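PDB 2AXO: hypothetical protein Atu2684, which is of unknown function but belongs to the DUF1223 family of the thioredoxin clan and carries a CXXC-type disulfide motif consistent with a redox role. Local coordinates for residues 77-82 and 90-95; 176-181 and 227-232; 170-175 and 238-243. All coordinates share one frame; numbering follows the deposited sequence.

Interaction 1: 77-82 and 90-95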
ATOM      1  N   SER A  77       3.855  16.913   3.018  1.00  7.33           N
ATOM      2  CA  SER A  77       3.639  16.068   1.857  1.00 10.55           C
ATOM      3  C   SER A  77       4.402  14.756   2.049  1.00 10.42           C
ATOM      4  O   SER A  77       5.616  14.760   2.255  1.00 10.64           O
ATOM      5  CB  SER A  77       4.131  16.767   0.592  1.00 12.46           C
ATOM      6  OG  SER A  77       3.981  15.915  -0.524  1.00 21.00           O
ATOM      7  N   TYR A  78       3.676  13.642   2.005  1.00  8.84           N
ATOM      8  CA  TYR A  78       4.280  12.320   2.147  1.00 10.34           C
ATOM      9  C   TYR A  78       4.202  11.566   0.824  1.00 12.03           C
ATOM     10  O   TYR A  78       3.131  11.093   0.442  1.00 12.94           O
ATOM     11  CB  TYR A  78       3.556  11.474   3.197  1.00 10.61           C
ATOM     12  CG  TYR A  78       3.617  12.002   4.610  1.00  9.09           C
ATOM     13  CD1 TYR A  78       2.717  12.969   5.051  1.00 11.20           C
ATOM     14  CD2 TYR A  78       4.560  11.515   5.516  1.00 11.45           C
ATOM     15  CE1 TYR A  78       2.752  13.438   6.360  1.00 10.91           C
ATOM     16  CE2 TYR A  78       4.606  11.979   6.828  1.00 10.16           C
ATOM     17  CZ  TYR A  78       3.700  12.938   7.242  1.00  9.97           C
ATOM     18  OH  TYR A  78       3.739  13.407   8.533  1.00 11.69           O
ATOM     19  N   HIS A  79       5.325  11.440   0.130  1.00 12.57           N
ATOM     20  CA  HIS A  79       5.330  10.715  -1.134  1.00 13.14           C
ATOM     21  C   HIS A  79       5.282   9.215  -0.872  1.00 13.48           C
ATOM     22  O   HIS A  79       6.154   8.669  -0.195  1.00 13.39           O
ATOM     23  CB  HIS A  79       6.577  11.066  -1.949  1.00 13.49           C
ATOM     24  CG  HIS A  79       6.537  12.436  -2.553  1.00 14.99           C
ATOM     25  ND1 HIS A  79       6.573  13.586  -1.795  1.00 17.72           N
ATOM     26  CD2 HIS A  79       6.457  12.837  -3.844  1.00 13.97           C
ATOM     27  CE1 HIS A  79       6.519  14.639  -2.594  1.00 15.25           C
ATOM     28  NE2 HIS A  79       6.448  14.212  -3.841  1.00 19.28           N
ATOM     29  N   VAL A  80       4.254   8.558  -1.405  1.00 15.10           N
ATOM     30  CA  VAL A  80       4.080   7.115  -1.234  1.00 15.99           C
ATOM     31  C   VAL A  80       4.884   6.342  -2.277  1.00 18.07           C
ATOM     32  O   VAL A  80       5.209   6.869  -3.339  1.00 18.16           O
ATOM     33  CB  VAL A  80       2.588   6.723  -1.333  1.00 16.83           C
ATOM     34  CG1 VAL A  80       1.820   7.365  -0.189  1.00 17.32           C
ATOM     35  CG2 VAL A  80       2.012   7.161  -2.676  1.00 15.36           C
ATOM     36  N   ASP A  81       5.202   5.087  -1.979  1.00 19.82           N
ATOM     37  CA  ASP A  81       6.001   4.296  -2.907  1.00 21.35           C
ATOM     38  C   ASP A  81       5.219   3.401  -3.858  1.00 22.17           C
ATOM     39  O   ASP A  81       5.800   2.815  -4.769  1.00 23.72           O
ATOM     40  CB  ASP A  81       7.014   3.444  -2.130  1.00 23.01           C
ATOM     41  CG  ASP A  81       6.356   2.353  -1.305  1.00 23.63           C
ATOM     42  OD1 ASP A  81       5.110   2.336  -1.202  1.00 22.99           O
ATOM     43  OD2 ASP A  81       7.088   1.508  -0.751  1.00 25.76           O
ATOM     44  N   TYR A  82       3.907   3.304  -3.682  1.00 21.18           N
ATOM     45  CA  TYR A  82       3.152   2.419  -4.550  1.00 21.89           C
ATOM     46  C   TYR A  82       2.818   2.918  -5.953  1.00 21.41           C
ATOM     47  O   TYR A  82       1.932   2.383  -6.618  1.00 22.24           O
ATOM     48  CB  TYR A  82       1.892   1.923  -3.831  1.00 21.65           C
ATOM     49  CG  TYR A  82       0.977   2.974  -3.248  1.00 21.03           C
ATOM     50  CD1 TYR A  82       0.153   3.741  -4.066  1.00 21.13           C
ATOM     51  CD2 TYR A  82       0.855   3.120  -1.868  1.00 20.10           C
ATOM     52  CE1 TYR A  82      -0.785   4.618  -3.524  1.00 18.85           C
ATOM     53  CE2 TYR A  82      -0.072   3.990  -1.314  1.00 16.48           C
ATOM     54  CZ  TYR A  82      -0.893   4.731  -2.143  1.00 17.18           C
ATOM     55  OH  TYR A  82      -1.850   5.550  -1.595  1.00 13.99           O
ATOM     56  N   ASP A  90       9.815   8.611  -8.247  1.00 41.52           N
ATOM     57  CA  ASP A  90      10.302   9.781  -7.524  1.00 40.11           C
ATOM     58  C   ASP A  90      11.210   9.402  -6.364  1.00 38.75           C
ATOM     59  O   ASP A  90      10.893   8.510  -5.576  1.00 38.08           O
ATOM     60  CB  ASP A  90       9.130  10.625  -7.005  1.00 40.58           C
ATOM     61  CG  ASP A  90       8.174   9.834  -6.132  1.00 40.08           C
ATOM     62  OD1 ASP A  90       7.251  10.454  -5.554  1.00 38.12           O
ATOM     63  OD2 ASP A  90       8.338   8.598  -6.031  1.00 40.10           O
ATOM     64  N   SER A  91      12.343  10.091  -6.269  1.00 37.36           N
ATOM     65  CA  SER A  91      13.310   9.839  -5.212  1.00 36.53           C
ATOM     66  C   SER A  91      12.846  10.478  -3.907  1.00 34.16           C
ATOM     67  O   SER A  91      13.628  10.637  -2.972  1.00 34.62           O
ATOM     68  CB  SER A  91      14.676  10.404  -5.603  1.00 37.69           C
ATOM     69  OG  SER A  91      15.660  10.059  -4.639  1.00 40.27           O
ATOM     70  N   LEU A  92      11.568  10.840  -3.855  1.00 31.93           N
ATOM     71  CA  LEU A  92      10.994  11.458  -2.666  1.00 29.51           C
ATOM     72  C   LEU A  92      10.076  10.503  -1.915  1.00 27.55           C
ATOM     73  O   LEU A  92       9.612  10.815  -0.822  1.00 26.84           O
ATOM     74  CB  LEU A  92      10.208  12.713  -3.050  1.00 29.48           C
ATOM     75  CG  LEU A  92      11.024  13.959  -3.390  1.00 30.64           C
ATOM     76  CD1 LEU A  92      10.117  15.018  -3.993  1.00 30.62           C
ATOM     77  CD2 LEU A  92      11.697  14.473  -2.128  1.00 30.53           C
ATOM     78  N   ALA A  93       9.819   9.341  -2.505  1.00 25.69           N
ATOM     79  CA  ALA A  93       8.939   8.357  -1.886  1.00 25.30           C
ATOM     80  C   ALA A  93       9.681   7.439  -0.930  1.00 25.00           C
ATOM     81  O   ALA A  93      10.904   7.317  -0.987  1.00 24.68           O
ATOM     82  CB  ALA A  93       8.248   7.528  -2.960  1.00 25.08           C
ATOM     83  N   SER A  94       8.928   6.791  -0.047  1.00 23.16           N
ATOM     84  CA  SER A  94       9.515   5.861   0.902  1.00 20.84           C
ATOM     85  C   SER A  94       8.452   4.911   1.432  1.00 20.69           C
ATOM     86  O   SER A  94       7.257   5.226   1.452  1.00 17.69           O
ATOM     87  CB  SER A  94      10.167   6.605   2.072  1.00 21.03           C
ATOM     88  OG  SER A  94       9.202   7.014   3.019  1.00 17.87           O
ATOM     89  N   LYS A  95       8.907   3.745   1.864  1.00 19.33           N
ATOM     90  CA  LYS A  95       8.037   2.717   2.406  1.00 20.96           C
ATOM     91  C   LYS A  95       7.445   3.213   3.722  1.00 19.57           C
ATOM     92  O   LYS A  95       6.292   2.934   4.040  1.00 18.60           O
ATOM     93  CB  LYS A  95       8.852   1.438   2.622  1.00 22.12           C
ATOM     94  CG  LYS A  95       8.042   0.157   2.714  1.00 28.24           C
ATOM     95  CD  LYS A  95       7.478  -0.063   4.100  1.00 30.39           C
ATOM     96  CE  LYS A  95       6.728  -1.387   4.177  1.00 33.71           C
ATOM     97  NZ  LYS A  95       5.569  -1.436   3.236  1.00 33.80           N
TER
HETATM   98  O   HOH W   1       7.967  12.606   0.722  1.00 13.77           O
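His79, on strand 74-79, meets Asp90, Leu92, Ala93 and Ser94 in the loop that returns toward helix 95-107. Strand 74-79 belongs to the mixed sheet of a thioredoxin-clan domain, Ser77 also pairs with strand 196-212, and the contact closes the strand-to-helix connection. The His79 backbone N donates to water 1 at 2.9 Å, and the same water donates to Leu92 O, so it bridges the two segments. The imidazole has Leu92 CB over one face, 3.8 Å from the ring centroid and 13° off the normal, a CH-pi contact. At the ring edge, Asp90 OD1 lies 3.0 Å from His79 CD2, with the carboxylate plane turned 57° from the ring; this same oxygen also accepts a weak bond from Gln52 N, two residues before Cys54 of the disulfide. His79 O faces Ala93 CA in a CA-H...O contact and takes a weak bond from Ser94 N, 3.4 Å long; Asn97 ND2 also donates to it. Val80 turns its side chain away, but its carbonyl O sits 3.1 Å from Ala93 CB. At Asp81, CG lies between the backbone N and the carbonyl carbon (chi1 68°), which brings the carboxylate beside the start of the helix. Its OD1 is hydrogen-bonded to Thr98 OG1, while Ser94, the N-cap residue, uses OG to hold Asn97 N. The other carboxylate oxygen, Asp81 OD2, rests alongside the first helical residue, 3.5 Å from Lys95 CA.

Interaction 2: 176-181 and 227-232; sequences VAYFTR and AKVKKG
Tyr178 and Lys228 carry this contact, the lysine chain passing over one face of the phenol ring. Lys228 CE stands 3.6 Å from the ring centroid, only 13° off the normal, making a CH-pi contact; NZ follows as a cation-pi partner, 3.7 Å from the same centroid but displaced toward the CE2 side. The bend at chi3 (-63°) turns the ammonium over the ring. On the opposite face lies Val176 CG1, near the rim, and at the ring edge Val229 CG2 approaches Tyr178 CE1 to 4.1 Å.

Farther along the strand the backbones meet directly: Gly232 CA comes 3.3 Å from Phe179 O as a CA-H...O contact. Gly232, without a side chain, lets the two backbones come this close, its CA also 3.5 Å from Arg181 N.

Behind this first shell, Asp205 forms a salt bridge with Lys228 NZ and thus fixes the ammonium from strand 196-212, while His201 stacks on the Phe179 ring. The turn itself is held by a 2.9 Å bond from Gly232 N to Val229 O. It is a type I beta turn from Val229 to Gly232, following helix 223-229 and leading into strand 232-241: a short helix-to-strand connection at the end of an antiparallel beta sheet.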
ATOM      1  N   VAL A 176       8.218  14.115  15.141  1.00  8.75           N
ATOM      2  CA  VAL A 176       8.885  15.104  14.306  1.00  9.36           C
ATOM      3  C   VAL A 176       8.993  14.563  12.892  1.00  9.10           C
ATOM      4  O   VAL A 176       9.539  13.477  12.668  1.00 11.27           O
ATOM      5  CB  VAL A 176      10.305  15.440  14.809  1.00  8.50           C
ATOM      6  CG1 VAL A 176      10.957  16.465  13.879  1.00 11.37           C
ATOM      7  CG2 VAL A 176      10.245  15.982  16.227  1.00 10.48           C
ATOM      8  N   ALA A 177       8.457  15.323  11.945  1.00  8.15           N
ATOM      9  CA  ALA A 177       8.493  14.950  10.541  1.00  8.03           C
ATOM     10  C   ALA A 177       9.458  15.903   9.850  1.00  8.77           C
ATOM     11  O   ALA A 177       9.242  17.119   9.826  1.00  8.26           O
ATOM     12  CB  ALA A 177       7.098  15.057   9.924  1.00  9.54           C
ATOM     13  N   TYR A 178      10.535  15.344   9.311  1.00  7.57           N
ATOM     14  CA  TYR A 178      11.555  16.133   8.630  1.00  7.59           C
ATOM     15  C   TYR A 178      11.231  16.218   7.147  1.00  6.93           C
ATOM     16  O   TYR A 178      10.864  15.224   6.528  1.00  6.36           O
ATOM     17  CB  TYR A 178      12.922  15.476   8.831  1.00  7.44           C
ATOM     18  CG  TYR A 178      13.320  15.347  10.288  1.00  8.55           C
ATOM     19  CD1 TYR A 178      13.903  16.418  10.969  1.00 10.04           C
ATOM     20  CD2 TYR A 178      13.095  14.162  10.991  1.00 10.93           C
ATOM     21  CE1 TYR A 178      14.259  16.313  12.320  1.00 11.54           C
ATOM     22  CE2 TYR A 178      13.443  14.044  12.342  1.00 10.27           C
ATOM     23  CZ  TYR A 178      14.023  15.121  12.998  1.00 11.53           C
ATOM     24  OH  TYR A 178      14.354  15.008  14.328  1.00 14.40           O
ATOM     25  N   PHE A 179      11.363  17.410   6.576  1.00  8.81           N
ATOM     26  CA  PHE A 179      11.077  17.583   5.162  1.00  9.31           C
ATOM     27  C   PHE A 179      12.024  18.556   4.493  1.00 10.08           C
ATOM     28  O   PHE A 179      12.749  19.313   5.153  1.00 11.49           O
ATOM     29  CB  PHE A 179       9.638  18.087   4.957  1.00  6.70           C
ATOM     30  CG  PHE A 179       9.334  19.369   5.678  1.00  7.97           C
ATOM     31  CD1 PHE A 179       8.668  19.348   6.901  1.00  7.92           C
ATOM     32  CD2 PHE A 179       9.734  20.600   5.148  1.00  7.27           C
ATOM     33  CE1 PHE A 179       8.402  20.529   7.591  1.00  6.91           C
ATOM     34  CE2 PHE A 179       9.477  21.790   5.827  1.00  9.43           C
ATOM     35  CZ  PHE A 179       8.808  21.755   7.053  1.00  7.82           C
ATOM     36  N   THR A 180      12.029  18.503   3.168  1.00  9.37           N
ATOM     37  CA  THR A 180      12.813  19.424   2.376  1.00 10.90           C
ATOM     38  C   THR A 180      11.797  20.531   2.139  1.00 11.54           C
ATOM     39  O   THR A 180      10.598  20.272   2.051  1.00 11.88           O
ATOM     40  CB  THR A 180      13.251  18.803   1.022  1.00 11.33           C
ATOM     41  OG1 THR A 180      12.097  18.316   0.315  1.00 11.03           O
ATOM     42  CG2 THR A 180      14.222  17.653   1.256  1.00 12.29           C
ATOM     43  N   ARG A 181      12.268  21.765   2.074  1.00 13.25           N
ATOM     44  CA  ARG A 181      11.385  22.900   1.860  1.00 16.04           C
ATOM     45  C   ARG A 181      10.768  22.814   0.467  1.00 17.09           C
ATOM     46  O   ARG A 181       9.547  22.757   0.316  1.00 16.56           O
ATOM     47  CB  ARG A 181      12.191  24.185   2.026  1.00 16.62           C
ATOM     48  CG  ARG A 181      11.478  25.448   1.635  1.00 16.82           C
ATOM     49  CD  ARG A 181      10.275  25.720   2.504  1.00 16.95           C
ATOM     50  NE  ARG A 181       9.880  27.116   2.369  1.00 17.01           N
ATOM     51  CZ  ARG A 181       8.749  27.623   2.832  1.00 14.20           C
ATOM     52  NH1 ARG A 181       7.881  26.842   3.469  1.00 13.97           N
ATOM     53  NH2 ARG A 181       8.492  28.910   2.658  1.00 12.66           N
ATOM     54  N   ALA A 227      21.067  19.661  11.890  1.00 18.14           N
ATOM     55  CA  ALA A 227      21.499  19.457  10.515  1.00 17.91           C
ATOM     56  C   ALA A 227      20.345  18.993   9.629  1.00 18.95           C
ATOM     57  O   ALA A 227      20.219  19.430   8.488  1.00 17.26           O
ATOM     58  CB  ALA A 227      22.640  18.438  10.468  1.00 20.12           C
ATOM     59  N   LYS A 228      19.502  18.107  10.151  1.00 17.27           N
ATOM     60  CA  LYS A 228      18.375  17.614   9.370  1.00 16.27           C
ATOM     61  C   LYS A 228      17.333  18.698   9.125  1.00 13.54           C
ATOM     62  O   LYS A 228      16.838  18.843   8.011  1.00 13.66           O
ATOM     63  CB  LYS A 228      17.727  16.407  10.055  1.00 18.68           C
ATOM     64  CG  LYS A 228      18.674  15.231  10.219  1.00 23.43           C
ATOM     65  CD  LYS A 228      17.942  13.910  10.304  1.00 25.90           C
ATOM     66  CE  LYS A 228      17.040  13.819  11.512  1.00 28.47           C
ATOM     67  NZ  LYS A 228      16.262  12.547  11.451  1.00 28.16           N
ATOM     68  N   VAL A 229      16.995  19.464  10.156  1.00 12.15           N
ATOM     69  CA  VAL A 229      16.009  20.520   9.974  1.00 10.57           C
ATOM     70  C   VAL A 229      16.529  21.528   8.946  1.00 12.86           C
ATOM     71  O   VAL A 229      15.764  22.055   8.138  1.00 13.47           O
ATOM     72  CB  VAL A 229      15.700  21.252  11.306  1.00 10.54           C
ATOM     73  CG1 VAL A 229      14.609  22.282  11.089  1.00 11.46           C
ATOM     74  CG2 VAL A 229      15.274  20.242  12.373  1.00 10.16           C
ATOM     75  N   LYS A 230      17.836  21.781   8.967  1.00 13.78           N
ATOM     76  CA  LYS A 230      18.453  22.723   8.041  1.00 15.40           C
ATOM     77  C   LYS A 230      18.333  22.312   6.576  1.00 14.51           C
ATOM     78  O   LYS A 230      18.521  23.135   5.683  1.00 15.27           O
ATOM     79  CB  LYS A 230      19.928  22.920   8.410  1.00 16.41           C
ATOM     80  CG  LYS A 230      20.142  23.784   9.635  1.00 19.72           C
ATOM     81  CD  LYS A 230      19.735  25.222   9.362  1.00 21.40           C
ATOM     82  CE  LYS A 230      19.901  26.086  10.601  1.00 23.13           C
ATOM     83  NZ  LYS A 230      19.526  27.503  10.332  1.00 24.62           N
ATOM     84  N   LYS A 231      18.033  21.040   6.326  1.00 15.17           N
ATOM     85  CA  LYS A 231      17.878  20.552   4.956  1.00 17.35           C
ATOM     86  C   LYS A 231      16.544  21.024   4.384  1.00 16.35           C
ATOM     87  O   LYS A 231      16.267  20.856   3.198  1.00 17.82           O
ATOM     88  CB  LYS A 231      17.927  19.017   4.913  1.00 20.05           C
ATOM     89  CG  LYS A 231      19.319  18.420   5.071  1.00 22.95           C
ATOM     90  CD  LYS A 231      19.271  16.892   5.141  1.00 26.48           C
ATOM     91  CE  LYS A 231      18.701  16.272   3.871  1.00 29.25           C
ATOM     92  NZ  LYS A 231      18.668  14.784   3.965  1.00 30.62           N
ATOM     93  N   GLY A 232      15.721  21.617   5.242  1.00 14.54           N
ATOM     94  CA  GLY A 232      14.421  22.104   4.822  1.00 12.22           C
ATOM     95  C   GLY A 232      13.701  22.592   6.059  1.00 12.78           C
ATOM     96  O   GLY A 232      13.712  23.781   6.373  1.00 13.13           O
TER

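Interaction 3: 170-175 and 238-243; sequences GKADVV and LQTANA
Two backbone hydrogen bonds tie Asp173 to Gln239 as an antiparallel hydrogen-bonded pair. Asp173 N donates to Gln239 O at 2.9 Å. The return bond, Gln239 N to Asp173 O, is 3.0 Å long. A weaker CA-H...O contact, Leu238 CA to Asp173 O, adds to the second of these.

Next to this pair, Val174 and Leu238 form a non-hydrogen-bonded pair. With CG anti to the backbone N (chi1 -173°), Leu238 swings its isobutyl group back toward the neighbouring strand: its CG is 3.9 Å from Ala172 CB, and its CD1 is 4.2 Å from Val174 CG2. Ile165 packs on both Leu238 and Val174, bringing in strand 161-165. On the other side of the Asp173-Gln239 pair, Thr240 CG2 lies 3.7 Å from Lys171 O.

Gln239 and Asp173 share the other face, where the Gln239 amide is held by Arg100 and Tyr104 of helix 95-107 and by Ala248 O. Strands 172-175 and 238-241 run 139° apart in direction, a twisted antiparallel pairing of the two central strands in a four-stranded antiparallel sheet.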
ATOM      1  N   GLY A 170      -4.317  13.745  28.778  1.00 22.94           N
ATOM      2  CA  GLY A 170      -4.097  12.566  27.963  1.00 22.32           C
ATOM      3  C   GLY A 170      -2.633  12.295  27.678  1.00 22.05           C
ATOM      4  O   GLY A 170      -1.743  12.889  28.292  1.00 21.23           O
ATOM      5  N   LYS A 171      -2.385  11.388  26.741  1.00 20.31           N
ATOM      6  CA  LYS A 171      -1.026  11.031  26.368  1.00 18.69           C
ATOM      7  C   LYS A 171      -0.843  11.149  24.864  1.00 17.16           C
ATOM      8  O   LYS A 171      -1.759  10.875  24.092  1.00 18.04           O
ATOM      9  CB  LYS A 171      -0.697   9.606  26.834  1.00 21.19           C
ATOM     10  CG  LYS A 171      -0.466   9.497  28.334  1.00 23.66           C
ATOM     11  CD  LYS A 171       0.067   8.134  28.737  1.00 27.22           C
ATOM     12  CE  LYS A 171      -1.006   7.061  28.662  1.00 29.23           C
ATOM     13  NZ  LYS A 171      -2.061   7.246  29.695  1.00 33.17           N
ATOM     14  N   ALA A 172       0.338  11.575  24.446  1.00 14.65           N
ATOM     15  CA  ALA A 172       0.594  11.720  23.023  1.00 15.61           C
ATOM     16  C   ALA A 172       2.079  11.636  22.752  1.00 14.26           C
ATOM     17  O   ALA A 172       2.894  11.954  23.616  1.00 17.57           O
ATOM     18  CB  ALA A 172       0.049  13.060  22.527  1.00 11.95           C
ATOM     19  N   ASP A 173       2.437  11.198  21.555  1.00 13.30           N
ATOM     20  CA  ASP A 173       3.841  11.123  21.214  1.00 13.04           C
ATOM     21  C   ASP A 173       4.251  12.453  20.637  1.00 11.86           C
ATOM     22  O   ASP A 173       3.444  13.152  20.030  1.00 11.19           O
ATOM     23  CB  ASP A 173       4.115  10.050  20.159  1.00 15.15           C
ATOM     24  CG  ASP A 173       3.951   8.648  20.692  1.00 15.76           C
ATOM     25  OD1 ASP A 173       4.337   8.399  21.848  1.00 18.39           O
ATOM     26  OD2 ASP A 173       3.445   7.800  19.933  1.00 19.39           O
ATOM     27  N   VAL A 174       5.507  12.809  20.850  1.00 11.20           N
ATOM     28  CA  VAL A 174       6.032  14.028  20.278  1.00 11.04           C
ATOM     29  C   VAL A 174       6.671  13.532  18.985  1.00 10.02           C
ATOM     30  O   VAL A 174       7.760  12.962  18.997  1.00 10.07           O
ATOM     31  CB  VAL A 174       7.092  14.667  21.191  1.00 13.26           C
ATOM     32  CG1 VAL A 174       7.670  15.908  20.524  1.00 11.57           C
ATOM     33  CG2 VAL A 174       6.456  15.034  22.531  1.00 11.66           C
ATOM     34  N   VAL A 175       5.967  13.726  17.874  1.00  9.86           N
ATOM     35  CA  VAL A 175       6.434  13.272  16.566  1.00 10.73           C
ATOM     36  C   VAL A 175       7.065  14.394  15.739  1.00 10.34           C
ATOM     37  O   VAL A 175       6.515  15.489  15.645  1.00 10.07           O
ATOM     38  CB  VAL A 175       5.257  12.666  15.752  1.00 10.67           C
ATOM     39  CG1 VAL A 175       5.748  12.158  14.397  1.00 12.07           C
ATOM     40  CG2 VAL A 175       4.603  11.541  16.544  1.00 12.95           C
ATOM     41  N   LEU A 238       2.016  16.799  17.994  1.00  9.71           N
ATOM     42  CA  LEU A 238       1.722  16.185  19.289  1.00 10.09           C
ATOM     43  C   LEU A 238       0.554  15.272  18.951  1.00 10.56           C
ATOM     44  O   LEU A 238      -0.607  15.690  18.963  1.00  9.00           O
ATOM     45  CB  LEU A 238       1.308  17.242  20.315  1.00  9.42           C
ATOM     46  CG  LEU A 238       1.140  16.740  21.759  1.00 11.07           C
ATOM     47  CD1 LEU A 238       2.450  16.152  22.279  1.00 11.78           C
ATOM     48  CD2 LEU A 238       0.696  17.900  22.628  1.00 11.21           C
ATOM     49  N   GLN A 239       0.875  14.016  18.658  1.00  8.35           N
ATOM     50  CA  GLN A 239      -0.126  13.065  18.213  1.00  8.91           C
ATOM     51  C   GLN A 239      -0.519  11.915  19.128  1.00  9.27           C
ATOM     52  O   GLN A 239       0.323  11.169  19.625  1.00 10.27           O
ATOM     53  CB  GLN A 239       0.321  12.531  16.842  1.00 10.00           C
ATOM     54  CG  GLN A 239      -0.655  11.607  16.137  1.00 11.77           C
ATOM     55  CD  GLN A 239      -0.377  11.501  14.646  1.00 13.73           C
ATOM     56  OE1 GLN A 239       0.781  11.496  14.206  1.00 12.52           O
ATOM     57  NE2 GLN A 239      -1.440  11.394  13.860  1.00  9.91           N
ATOM     58  N   THR A 240      -1.825  11.788  19.341  1.00  9.76           N
ATOM     59  CA  THR A 240      -2.370  10.719  20.163  1.00 10.17           C
ATOM     60  C   THR A 240      -2.457   9.473  19.288  1.00 11.99           C
ATOM     61  O   THR A 240      -2.270   9.539  18.074  1.00 11.36           O
ATOM     62  CB  THR A 240      -3.789  11.056  20.659  1.00  9.74           C
ATOM     63  OG1 THR A 240      -4.689  11.142  19.542  1.00 12.85           O
ATOM     64  CG2 THR A 240      -3.788  12.377  21.401  1.00 11.88           C
ATOM     65  N   ALA A 241      -2.756   8.340  19.911  1.00 14.46           N
ATOM     66  CA  ALA A 241      -2.871   7.080  19.198  1.00 17.10           C
ATOM     67  C   ALA A 241      -4.098   6.340  19.713  1.00 18.07           C
ATOM     68  O   ALA A 241      -4.569   6.608  20.823  1.00 19.08           O
ATOM     69  CB  ALA A 241      -1.623   6.246  19.420  1.00 14.95           C
ATOM     70  N   ASN A 242      -4.632   5.430  18.905  1.00 19.49           N
ATOM     71  CA  ASN A 242      -5.801   4.666  19.327  1.00 20.02           C
ATOM     72  C   ASN A 242      -5.353   3.432  20.112  1.00 21.23           C
ATOM     73  O   ASN A 242      -4.169   3.282  20.411  1.00 20.71           O
ATOM     74  CB  ASN A 242      -6.652   4.267  18.112  1.00 20.11           C
ATOM     75  CG  ASN A 242      -5.949   3.285  17.184  1.00 17.96           C
ATOM     76  OD1 ASN A 242      -6.454   2.979  16.106  1.00 20.42           O
ATOM     77  ND2 ASN A 242      -4.795   2.783  17.600  1.00 15.23           N
ATOM     78  N   ALA A 243      -6.301   2.557  20.440  1.00 21.91           N
ATOM     79  CA  ALA A 243      -6.018   1.340  21.202  1.00 24.24           C
ATOM     80  C   ALA A 243      -5.003   0.422  20.527  1.00 24.52           C
ATOM     81  O   ALA A 243      -4.255  -0.291  21.198  1.00 25.63           O
ATOM     82  CB  ALA A 243      -7.316   0.575  21.452  1.00 26.53           C
TER

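Interactions 2 and 3 both use strand 172-186, at successive places along it, with centres about 22 Å apart. Interaction 3 joins it to strand 232-241 by regular sheet bonding in a buried setting; interaction 2, partly buried, relies on a lysine over an aromatic ring and a close glycine backbone where helix 223-229 leads into that same partner strand. Interaction 1 belongs to the thioredoxin-like sheet and is also partly buried; a water bridge and a weak backbone bond join its segments, and Asp81 and Lys95 come near the second subunit. It touches interaction 2 where Tyr78 OH packs 4.0 Å from Ala177 CB, whereas interactions 1 and 3 do not touch.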